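Local coordinates for AOC_like domain-containing protein (Frankia sp. Cc1.17, PDB 7DVI) that catalyses exo-selective intermolecular Diels-Alder reactions on non-natural substrates and belongs to the allene oxide cyclase-like barrel family, at residues Tyr71-Lys76 against Val82-Ser87; Val23-Ile28 against Leu92-Ile97; Glu36-Val41 against Gly47-Tyr52. All coordinates share one frame; numbering follows the deposited sequence.

Overall arrangement
All three contacts belong to one closed antiparallel barrel of eight strands. Contact 1 and contact 3 are consecutive hairpins on the same side of the chain's centre, about 10 Å apart between centres, and strands 49-57 and 63-76 lie edge to edge: Y71 N meets G50 O at 2.8 Å and I73 O meets G47 N at 2.9 Å, both probable hydrogen bonds. Contact 2 sits on the opposite side of that centre, about 25 Å from contact 1 and 26 Å from contact 3, and encloses both along the chain. Strand 22-37 links contacts 2 and 3. Ethanediol molecules, probably from the crystallisation liquor, lie against or near all three; no active site is assigned.

Contact 1. Residues Tyr71-Lys76 against Val82-Ser87; sequences YEIRYK and VLTYYS. With EDO (1,2-ethanediol), chain G; EDO (1,2-ethanediol), chain F; EDO (1,2-ethanediol), chain R; EDO (1,2-ethanediol), chain D.
Y71 and Y86 meet with Y71 CB over one face of the Y86 ring, 3.4 Å from Y86 CD2, in a CH-pi contact. The rings themselves run near parallel, 19° apart, but are slid so far that they barely overlap. On the same face of the sheet, I73 CG2 touches V82 CG1 at 3.7 Å, while I73 CD1 lies beside T84 OG1. The other face holds a second CH-pi contact: L83 CB sits over the centre of the Y75 ring, 3.5 Å from its centroid. Y75 has CG between its backbone N and carbonyl carbon (chi1 65°), which folds the ring over L83. R74 lies alongside Y85, with NH1 3.8 Å from Y85 CB, and gives a hydrogen bond to the ethanediol of chain F.

Behind these contacts stands the backbone register. L83 O accepts from both R74 N at 2.7 Å and Y75 N at 3.3 Å, a classic beta bulge that shifts the register by one. L83 N returns a bond to Y75 O at 2.8 Å, and beyond the bulge Y85 N binds E72 O.

Farther out, Y75 OH is hydrogen-bonded to D129 of the second subunit, and Y85 OH to E100. Within the barrel, this hairpin of strands 63-76 and 82-92 has strand 49-57 along one edge and strand 95-104 along the other, while helix 105-109 touches V82, T84 and Y86.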
loop_
_atom_site.group_PDB
_atom_site.type_symbol
_atom_site.label_atom_id
_atom_site.label_comp_id
_atom_site.label_asym_id
_atom_site.label_seq_id
_atom_site.Cartn_x
_atom_site.Cartn_y
_atom_site.Cartn_z
ATOM N N TYR A 71 2.064 14.796 2.789
ATOM C CA TYR A 71 1.833 14.171 1.466
ATOM C C TYR A 71 2.836 14.739 0.459
ATOM O O TYR A 71 3.401 15.799 0.694
ATOM C CB TYR A 71 0.370 14.311 1.070
ATOM C CG TYR A 71 -0.061 15.737 0.941
ATOM C CD1 TYR A 71 -0.422 16.483 2.058
ATOM C CD2 TYR A 71 -0.053 16.377 -0.299
ATOM C CE1 TYR A 71 -0.799 17.817 1.937
ATOM C CE2 TYR A 71 -0.459 17.701 -0.432
ATOM C CZ TYR A 71 -0.791 18.432 0.693
ATOM O OH TYR A 71 -1.173 19.734 0.573
ATOM N N GLU A 72 3.071 13.995 -0.608
ATOM C CA GLU A 72 4.137 14.311 -1.580
ATOM C C GLU A 72 3.646 13.870 -2.943
ATOM O O GLU A 72 3.181 12.701 -3.077
ATOM C CB GLU A 72 5.434 13.606 -1.235
ATOM C CG GLU A 72 6.557 13.948 -2.182
ATOM C CD GLU A 72 7.926 13.515 -1.736
ATOM O OE1 GLU A 72 8.042 12.958 -0.602
ATOM O OE2 GLU A 72 8.895 13.799 -2.478
ATOM N N ILE A 73 3.753 14.777 -3.928
ATOM C CA ILE A 73 3.492 14.388 -5.341
ATOM C C ILE A 73 4.640 13.484 -5.749
ATOM O O ILE A 73 5.801 13.945 -5.681
ATOM C CB ILE A 73 3.457 15.643 -6.259
ATOM C CG1 ILE A 73 2.518 16.734 -5.737
ATOM C CG2 ILE A 73 3.136 15.207 -7.675
ATOM C CD1 ILE A 73 1.073 16.314 -5.590
ATOM N N ARG A 74 4.400 12.252 -6.175
ATOM C CA ARG A 74 5.563 11.351 -6.359
ATOM C C ARG A 74 5.803 11.044 -7.843
ATOM O O ARG A 74 6.954 10.875 -8.239
ATOM C CB ARG A 74 5.371 10.058 -5.554
ATOM C CG ARG A 74 5.552 10.253 -4.056
ATOM C CD ARG A 74 7.007 10.463 -3.686
ATOM N NE ARG A 74 7.687 9.190 -3.850
ATOM C CZ ARG A 74 7.624 8.151 -2.999
ATOM N NH1 ARG A 74 6.999 8.234 -1.823
ATOM N NH2 ARG A 74 8.189 7.009 -3.358
ATOM N N TYR A 75 4.773 10.845 -8.609
ATOM C CA TYR A 75 4.940 10.509 -10.047
ATOM C C TYR A 75 3.636 10.712 -10.805
ATOM O O TYR A 75 2.567 10.783 -10.163
ATOM C CB TYR A 75 5.439 9.072 -10.236
ATOM C CG TYR A 75 4.513 7.955 -9.792
ATOM C CD1 TYR A 75 4.601 7.385 -8.527
ATOM C CD2 TYR A 75 3.650 7.357 -10.689
ATOM C CE1 TYR A 75 3.812 6.308 -8.152
ATOM C CE2 TYR A 75 2.850 6.288 -10.342
ATOM C CZ TYR A 75 2.925 5.761 -9.057
ATOM O OH TYR A 75 2.102 4.710 -8.794
ATOM N N LYS A 76 3.754 10.806 -12.146
ATOM C CA LYS A 76 2.599 10.974 -13.061
ATOM C C LYS A 76 2.546 9.771 -14.003
ATOM O O LYS A 76 3.582 9.203 -14.379
ATOM C CB LYS A 76 2.661 12.323 -13.787
ATOM C CG LYS A 76 2.688 13.530 -12.865
ATOM C CD LYS A 76 2.667 14.869 -13.587
ATOM C CE LYS A 76 3.386 15.977 -12.837
ATOM N NZ LYS A 76 3.195 17.302 -13.481
ATOM N N VAL A 82 -1.984 11.590 -11.078
ATOM C CA VAL A 82 -0.929 12.264 -10.283
ATOM C C VAL A 82 -0.831 11.551 -8.909
ATOM O O VAL A 82 -1.609 11.802 -7.991
ATOM C CB VAL A 82 -1.182 13.775 -10.193
ATOM C CG1 VAL A 82 -0.105 14.460 -9.361
ATOM C CG2 VAL A 82 -1.302 14.430 -11.589
ATOM N N LEU A 83 0.118 10.644 -8.811
ATOM C CA LEU A 83 0.204 9.706 -7.682
ATOM C C LEU A 83 0.968 10.409 -6.559
ATOM O O LEU A 83 2.099 10.932 -6.748
ATOM C CB LEU A 83 0.821 8.383 -8.140
ATOM C CG LEU A 83 -0.170 7.314 -8.593
ATOM C CD1 LEU A 83 -1.095 6.843 -7.484
ATOM C CD2 LEU A 83 -0.995 7.792 -9.786
ATOM N N THR A 84 0.273 10.461 -5.440
ATOM C CA THR A 84 0.572 11.278 -4.257
ATOM C C THR A 84 0.642 10.325 -3.046
ATOM O O THR A 84 -0.321 9.548 -2.843
ATOM C CB THR A 84 -0.510 12.365 -4.135
ATOM O OG1 THR A 84 -0.565 13.098 -5.363
ATOM C CG2 THR A 84 -0.222 13.355 -3.037
ATOM N N TYR A 85 1.709 10.433 -2.263
ATOM C CA TYR A 85 1.944 9.537 -1.103
ATOM C C TYR A 85 1.666 10.291 0.175
ATOM O O TYR A 85 2.369 11.278 0.449
ATOM C CB TYR A 85 3.341 8.936 -1.121
ATOM C CG TYR A 85 3.422 7.692 -0.262
ATOM C CD1 TYR A 85 3.024 6.477 -0.779
ATOM C CD2 TYR A 85 3.776 7.762 1.082
ATOM C CE1 TYR A 85 3.062 5.329 -0.011
ATOM C CE2 TYR A 85 3.835 6.613 1.864
ATOM C CZ TYR A 85 3.462 5.401 1.312
ATOM O OH TYR A 85 3.459 4.260 2.063
ATOM N N TYR A 86 0.697 9.771 0.939
ATOM C CA TYR A 86 0.224 10.318 2.224
ATOM C C TYR A 86 0.726 9.414 3.372
ATOM O O TYR A 86 0.782 8.159 3.239
ATOM C CB TYR A 86 -1.303 10.339 2.267
ATOM C CG TYR A 86 -1.943 11.388 1.420
ATOM C CD1 TYR A 86 -2.139 11.174 0.063
ATOM C CD2 TYR A 86 -2.398 12.582 1.973
ATOM C CE1 TYR A 86 -2.718 12.142 -0.737
ATOM C CE2 TYR A 86 -3.029 13.540 1.176
ATOM C CZ TYR A 86 -3.142 13.334 -0.183
ATOM O OH TYR A 86 -3.727 14.275 -0.980
ATOM N N SER A 87 1.119 10.053 4.454
ATOM C CA SER A 87 1.480 9.408 5.737
ATOM C C SER A 87 0.916 10.237 6.882
ATOM O O SER A 87 1.230 11.466 6.916
ATOM C CB SER A 87 2.959 9.292 5.873
ATOM O OG SER A 87 3.271 8.315 6.832
HETATM C C1 EDO G . 11.240 14.546 1.100
HETATM O O1 EDO G . 10.014 15.245 0.821
HETATM C C2 EDO G . 11.459 13.243 0.367
HETATM O O2 EDO G . 10.345 12.298 0.344
HETATM C C1 EDO F . 6.197 3.801 -1.608
HETATM O O1 EDO F . 7.384 3.708 -2.337
HETATM C C2 EDO F . 6.470 4.479 -0.324
HETATM O O2 EDO F . 7.086 5.718 -0.514
HETATM C C1 EDO R . -4.338 17.269 0.870
HETATM O O1 EDO R . -4.757 16.192 0.094
HETATM C C2 EDO R . -4.833 17.159 2.266
HETATM O O2 EDO R . -4.812 18.395 2.981
HETATM C C1 EDO D . 0.362 2.907 -6.810
HETATM O O1 EDO D . -0.675 2.058 -6.449
HETATM C C2 EDO D . 1.620 2.157 -6.822
HETATM O O2 EDO D . 2.781 2.969 -6.969
#

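Contact 2. Residues Val23-Ile28 against Leu92-Ile97. With EDO (1,2-ethanediol), chain H; EDO (1,2-ethanediol), chain I.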
loop_
_atom_site.group_PDB
_atom_site.type_symbol
_atom_site.label_atom_id
_atom_site.label_comp_id
_atom_site.label_asym_id
_atom_site.label_seq_id
_atom_site.Cartn_x
_atom_site.Cartn_y
_atom_site.Cartn_z
ATOM N N VAL A 23 -13.941 -2.093 13.993
ATOM C CA VAL A 23 -14.208 -0.709 14.463
ATOM C C VAL A 23 -14.387 0.171 13.231
ATOM O O VAL A 23 -13.446 0.243 12.393
ATOM C CB VAL A 23 -13.095 -0.199 15.380
ATOM C CG1 VAL A 23 -13.440 1.158 15.967
ATOM C CG2 VAL A 23 -12.776 -1.203 16.499
ATOM N N VAL A 24 -15.563 0.791 13.105
ATOM C CA VAL A 24 -15.914 1.633 11.939
ATOM C C VAL A 24 -16.371 2.974 12.480
ATOM O O VAL A 24 -17.223 2.971 13.392
ATOM C CB VAL A 24 -16.972 0.952 11.062
ATOM C CG1 VAL A 24 -17.357 1.836 9.888
ATOM C CG2 VAL A 24 -16.530 -0.407 10.548
ATOM N N HIS A 25 -15.780 4.060 11.987
ATOM C CA HIS A 25 -16.256 5.446 12.190
ATOM C C HIS A 25 -16.553 6.036 10.814
ATOM O O HIS A 25 -15.586 6.207 10.025
ATOM C CB HIS A 25 -15.260 6.336 12.947
ATOM C CG HIS A 25 -14.926 5.854 14.312
ATOM N ND1 HIS A 25 -15.812 5.979 15.374
ATOM C CD2 HIS A 25 -13.817 5.260 14.797
ATOM C CE1 HIS A 25 -15.258 5.490 16.460
ATOM N NE2 HIS A 25 -14.016 5.065 16.146
ATOM N N GLU A 26 -17.829 6.313 10.540
ATOM C CA GLU A 26 -18.352 6.863 9.258
ATOM C C GLU A 26 -19.029 8.224 9.487
ATOM O O GLU A 26 -19.331 8.561 10.674
ATOM C CB GLU A 26 -19.325 5.849 8.690
ATOM C CG GLU A 26 -18.595 4.693 8.071
ATOM C CD GLU A 26 -19.499 3.726 7.349
ATOM O OE1 GLU A 26 -20.743 3.820 7.521
ATOM O OE2 GLU A 26 -18.956 2.895 6.616
ATOM N N GLY A 27 -19.209 9.001 8.404
ATOM C CA GLY A 27 -19.790 10.362 8.456
ATOM C C GLY A 27 -18.944 11.268 9.297
ATOM O O GLY A 27 -19.481 12.176 9.991
ATOM N N ILE A 28 -17.627 11.059 9.237
ATOM C CA ILE A 28 -16.687 11.978 9.915
ATOM C C ILE A 28 -16.680 13.304 9.162
ATOM O O ILE A 28 -16.641 13.309 7.916
ATOM C CB ILE A 28 -15.275 11.383 10.032
ATOM C CG1 ILE A 28 -15.285 10.134 10.912
ATOM C CG2 ILE A 28 -14.298 12.451 10.499
ATOM C CD1 ILE A 28 -14.067 9.264 10.759
ATOM N N LEU A 92 -7.107 9.288 18.375
ATOM C CA LEU A 92 -8.568 9.310 18.602
ATOM C C LEU A 92 -8.919 8.970 20.067
ATOM O O LEU A 92 -8.037 8.497 20.829
ATOM C CB LEU A 92 -9.240 8.341 17.633
ATOM C CG LEU A 92 -8.785 8.450 16.178
ATOM C CD1 LEU A 92 -9.541 7.504 15.316
ATOM C CD2 LEU A 92 -8.957 9.863 15.651
ATOM N N ARG A 93 -10.171 9.276 20.453
ATOM C CA ARG A 93 -10.687 9.083 21.837
ATOM C C ARG A 93 -10.503 7.593 22.210
ATOM O O ARG A 93 -10.104 7.327 23.330
ATOM C CB ARG A 93 -12.106 9.678 21.959
ATOM C CG ARG A 93 -13.216 9.003 21.147
ATOM C CD ARG A 93 -14.561 9.749 21.147
ATOM N NE ARG A 93 -15.601 9.085 20.354
ATOM C CZ ARG A 93 -16.498 9.707 19.592
ATOM N NH1 ARG A 93 -17.369 9.006 18.889
ATOM N NH2 ARG A 93 -16.489 11.015 19.489
ATOM N N ASP A 94 -10.684 6.673 21.260
ATOM C CA ASP A 94 -10.679 5.204 21.495
ATOM C C ASP A 94 -9.372 4.512 21.029
ATOM O O ASP A 94 -9.276 3.290 21.152
ATOM C CB ASP A 94 -11.931 4.612 20.861
ATOM C CG ASP A 94 -12.045 4.835 19.353
ATOM O OD1 ASP A 94 -11.159 5.510 18.751
ATOM O OD2 ASP A 94 -13.009 4.343 18.791
ATOM N N GLY A 95 -8.344 5.235 20.565
ATOM C CA GLY A 95 -7.058 4.600 20.219
ATOM C C GLY A 95 -6.274 5.385 19.161
ATOM O O GLY A 95 -6.574 6.577 18.931
ATOM N N ILE A 96 -5.193 4.777 18.677
ATOM C CA ILE A 96 -4.180 5.452 17.793
ATOM C C ILE A 96 -4.034 4.578 16.563
ATOM O O ILE A 96 -4.053 3.361 16.717
ATOM C CB ILE A 96 -2.836 5.690 18.496
ATOM C CG1 ILE A 96 -3.007 6.627 19.703
ATOM C CG2 ILE A 96 -1.766 6.239 17.530
ATOM C CD1 ILE A 96 -1.761 6.754 20.567
ATOM N N ILE A 97 -3.941 5.221 15.384
ATOM C CA ILE A 97 -3.867 4.555 14.056
ATOM C C ILE A 97 -2.731 5.218 13.248
ATOM O O ILE A 97 -2.617 6.469 13.279
ATOM C CB ILE A 97 -5.196 4.660 13.303
ATOM C CG1 ILE A 97 -6.327 3.955 14.051
ATOM C CG2 ILE A 97 -5.064 4.150 11.858
ATOM C CD1 ILE A 97 -7.698 4.329 13.545
HETATM C C1 EDO H . -16.701 2.763 18.876
HETATM O O1 EDO H . -17.505 3.915 18.954
HETATM C C2 EDO H . -15.569 2.741 19.818
HETATM O O2 EDO H . -15.233 3.991 20.348
HETATM C C1 EDO I . -5.075 10.188 21.921
HETATM O O1 EDO I . -5.064 8.801 21.676
HETATM C C2 EDO I . -3.846 10.707 22.549
HETATM O O2 EDO I . -3.103 9.703 23.193
#
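H25 and D94 reach toward each other from opposite directions, and their meeting carries most of the contact. It joins strand 22-37 to the turn between strands 82-92 and 95-104 at the protein surface. The imidazole presents its edge: NE2 gives a hydrogen bond to D94 OD2 at 2.9 Å, and the oxygen lies close to the ring plane. The carboxylate is turned well away from that plane, 54° between the two groups, yet OD2 receives the bond on its syn lone pair, the side of its other oxygen. The N-H...O angle of 142° makes the bond somewhat bent. D94 comes from a type I beta turn, L92 to G95, closed by G95 N to L92 O at 3.3 Å and backed by L92 N to G95 O at 2.8 Å. With chi1 at 60°, its CG is wedged close to both N and C of its own backbone, and the carboxylate is directed across to strand 22-37. V23 CG1 adds a loose approach to the same oxygen, 4.3 Å from D94 OD2.

Each carboxylate oxygen has further company. OD2 also takes a bond from ethanediol O2 of chain H at 2.7 Å, while Y125 OH binds OD1 and, weakly, H25 NE2. R93, in the same turn, forms a salt bridge with D58.

A histidine donating to a carboxylate implies that NE2 carries a proton; no catalytic role is known for the pair.

Contact 3. Residues Glu36-Val41 against Gly47-Tyr52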
loop_
_atom_site.group_PDB
_atom_site.type_symbol
_atom_site.label_atom_id
_atom_site.label_comp_id
_atom_site.label_asym_id
_atom_site.label_seq_id
_atom_site.Cartn_x
_atom_site.Cartn_y
_atom_site.Cartn_z
ATOM N N GLU A 36 0.325 23.656 5.452
ATOM C CA GLU A 36 1.331 24.421 4.677
ATOM C C GLU A 36 1.763 23.500 3.560
ATOM O O GLU A 36 1.678 22.243 3.756
ATOM C CB GLU A 36 2.525 24.873 5.515
ATOM C CG GLU A 36 2.171 25.832 6.640
ATOM C CD GLU A 36 1.736 27.229 6.201
ATOM O OE1 GLU A 36 2.059 27.631 5.067
ATOM O OE2 GLU A 36 1.001 27.868 6.970
ATOM N N GLN A 37 2.045 24.054 2.388
ATOM C CA GLN A 37 2.385 23.216 1.215
ATOM C C GLN A 37 2.982 24.070 0.102
ATOM O O GLN A 37 2.764 25.268 0.118
ATOM C CB GLN A 37 1.119 22.605 0.623
ATOM C CG GLN A 37 0.281 23.590 -0.163
ATOM C CD GLN A 37 -1.139 23.126 -0.312
ATOM O OE1 GLN A 37 -1.827 22.898 0.667
ATOM N NE2 GLN A 37 -1.597 22.996 -1.542
ATOM N N ASN A 38 3.731 23.435 -0.790
ATOM C CA ASN A 38 4.251 24.121 -2.004
ATOM C C ASN A 38 3.658 23.397 -3.204
ATOM O O ASN A 38 4.216 23.492 -4.242
ATOM C CB ASN A 38 5.780 24.255 -2.010
ATOM C CG ASN A 38 6.490 22.941 -2.231
ATOM O OD1 ASN A 38 5.846 21.904 -2.113
ATOM N ND2 ASN A 38 7.797 22.972 -2.438
ATOM N N VAL A 39 2.619 22.597 -3.001
ATOM C CA VAL A 39 1.893 21.903 -4.081
ATOM C C VAL A 39 1.126 22.936 -4.922
ATOM O O VAL A 39 0.314 23.688 -4.365
ATOM C CB VAL A 39 0.928 20.822 -3.564
ATOM C CG1 VAL A 39 0.105 20.275 -4.718
ATOM C CG2 VAL A 39 1.673 19.674 -2.871
ATOM N N ASN A 40 1.395 22.933 -6.219
ATOM C CA ASN A 40 0.672 23.746 -7.232
ATOM C C ASN A 40 -0.607 22.996 -7.510
ATOM O O ASN A 40 -0.535 21.939 -8.184
ATOM C CB ASN A 40 1.515 23.944 -8.482
ATOM C CG ASN A 40 0.826 24.848 -9.490
ATOM O OD1 ASN A 40 -0.377 24.777 -9.681
ATOM N ND2 ASN A 40 1.606 25.681 -10.133
ATOM N N VAL A 41 -1.723 23.458 -6.947
ATOM C CA VAL A 41 -2.955 22.627 -6.944
ATOM C C VAL A 41 -3.418 22.384 -8.380
ATOM O O VAL A 41 -3.902 21.260 -8.694
ATOM C CB VAL A 41 -4.053 23.241 -6.075
ATOM C CG1 VAL A 41 -5.345 22.470 -6.197
ATOM C CG2 VAL A 41 -3.619 23.285 -4.628
ATOM N N GLY A 47 7.641 16.078 -6.237
ATOM C CA GLY A 47 8.553 16.589 -5.204
ATOM C C GLY A 47 7.903 17.667 -4.366
ATOM O O GLY A 47 8.459 17.973 -3.319
ATOM N N GLN A 48 6.777 18.235 -4.801
ATOM C CA GLN A 48 6.014 19.181 -3.962
ATOM C C GLN A 48 5.393 18.396 -2.769
ATOM O O GLN A 48 4.944 17.228 -2.994
ATOM C CB GLN A 48 4.955 19.874 -4.807
ATOM C CG GLN A 48 5.611 20.823 -5.850
ATOM C CD GLN A 48 4.615 21.592 -6.696
ATOM O OE1 GLN A 48 3.461 21.205 -6.840
ATOM N NE2 GLN A 48 5.081 22.705 -7.270
ATOM N N ILE A 49 5.292 19.052 -1.614
ATOM C CA ILE A 49 4.773 18.433 -0.353
ATOM C C ILE A 49 3.770 19.346 0.336
ATOM O O ILE A 49 3.753 20.570 0.083
ATOM C CB ILE A 49 5.949 18.097 0.593
ATOM C CG1 ILE A 49 6.639 19.313 1.202
ATOM C CG2 ILE A 49 6.954 17.205 -0.107
ATOM C CD1 ILE A 49 7.368 19.012 2.522
ATOM N N GLY A 50 3.028 18.767 1.275
ATOM C CA GLY A 50 2.244 19.513 2.260
ATOM C C GLY A 50 2.216 18.746 3.567
ATOM O O GLY A 50 2.434 17.508 3.543
ATOM N N SER A 51 1.985 19.458 4.652
ATOM C CA SER A 51 1.782 18.889 6.006
ATOM C C SER A 51 0.484 19.488 6.533
ATOM O O SER A 51 0.142 20.682 6.190
ATOM C CB SER A 51 2.936 19.177 6.908
ATOM O OG SER A 51 4.144 18.594 6.428
ATOM N N TYR A 52 -0.200 18.732 7.379
ATOM C CA TYR A 52 -1.533 19.124 7.858
ATOM C C TYR A 52 -1.800 18.575 9.258
ATOM O O TYR A 52 -1.226 17.553 9.707
ATOM C CB TYR A 52 -2.586 18.676 6.868
ATOM C CG TYR A 52 -2.657 17.191 6.657
ATOM C CD1 TYR A 52 -3.369 16.384 7.518
ATOM C CD2 TYR A 52 -1.964 16.580 5.623
ATOM C CE1 TYR A 52 -3.420 15.007 7.344
ATOM C CE2 TYR A 52 -2.004 15.209 5.439
ATOM C CZ TYR A 52 -2.707 14.413 6.326
ATOM O OH TYR A 52 -2.817 13.068 6.113
HETATM O O HOH W 1 9.305 20.591 -2.963
HETATM O O HOH W 2 4.611 24.831 -9.613
#
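Q48 reaches across to the backbone of residues 38-40, and N38 reaches back to I49, so two side-chain amides continue the pairing where the strands stop. Q48 OE1 accepts from N40 N at 2.8 Å in a nearly straight bond, 171° at the hydrogen, although the donor stands above the carbonyl plane of the amide. N38 OD1 takes I49 N at 2.9 Å, this time in its carbonyl plane; a chi1 of 71° tucks CG in above its own main chain and turns the amide toward I49. N38 N binds I49 O at 3.0 Å, so N38 grips I49 through both backbone and side chain.

The close part is at G50 and V39. In the non-hydrogen-bonded pair of Q37 and G50, Q37 CB lies 3.7 Å from G50 CA, and E36 O comes to 3.2 Å from G50 CA in a CA-H...O contact. V39 CG2 packs 3.8 Å from Q48 CB, and V39 is buried, with Y71 of strand 63-76 against it. Next along, E36 and S51 exchange two backbone bonds.

The solvent side is much looser. One water takes N38 ND2 and gives to G47 O, and another accepts from both N40 ND2 and Q48 NE2 at 3.2 Å. N40 OD1 turns instead to D43 N, and Q48 OE1 has a second donor in Q45 N, so both amides also hold the connecting loop. E36 points its carboxylate outward to a salt bridge with R34.

Together these make an antiparallel beta hairpin, strands 22-37 and 49-57 of the allene oxide cyclase-like barrel, its loop end braced by asparagine and glutamine side chains.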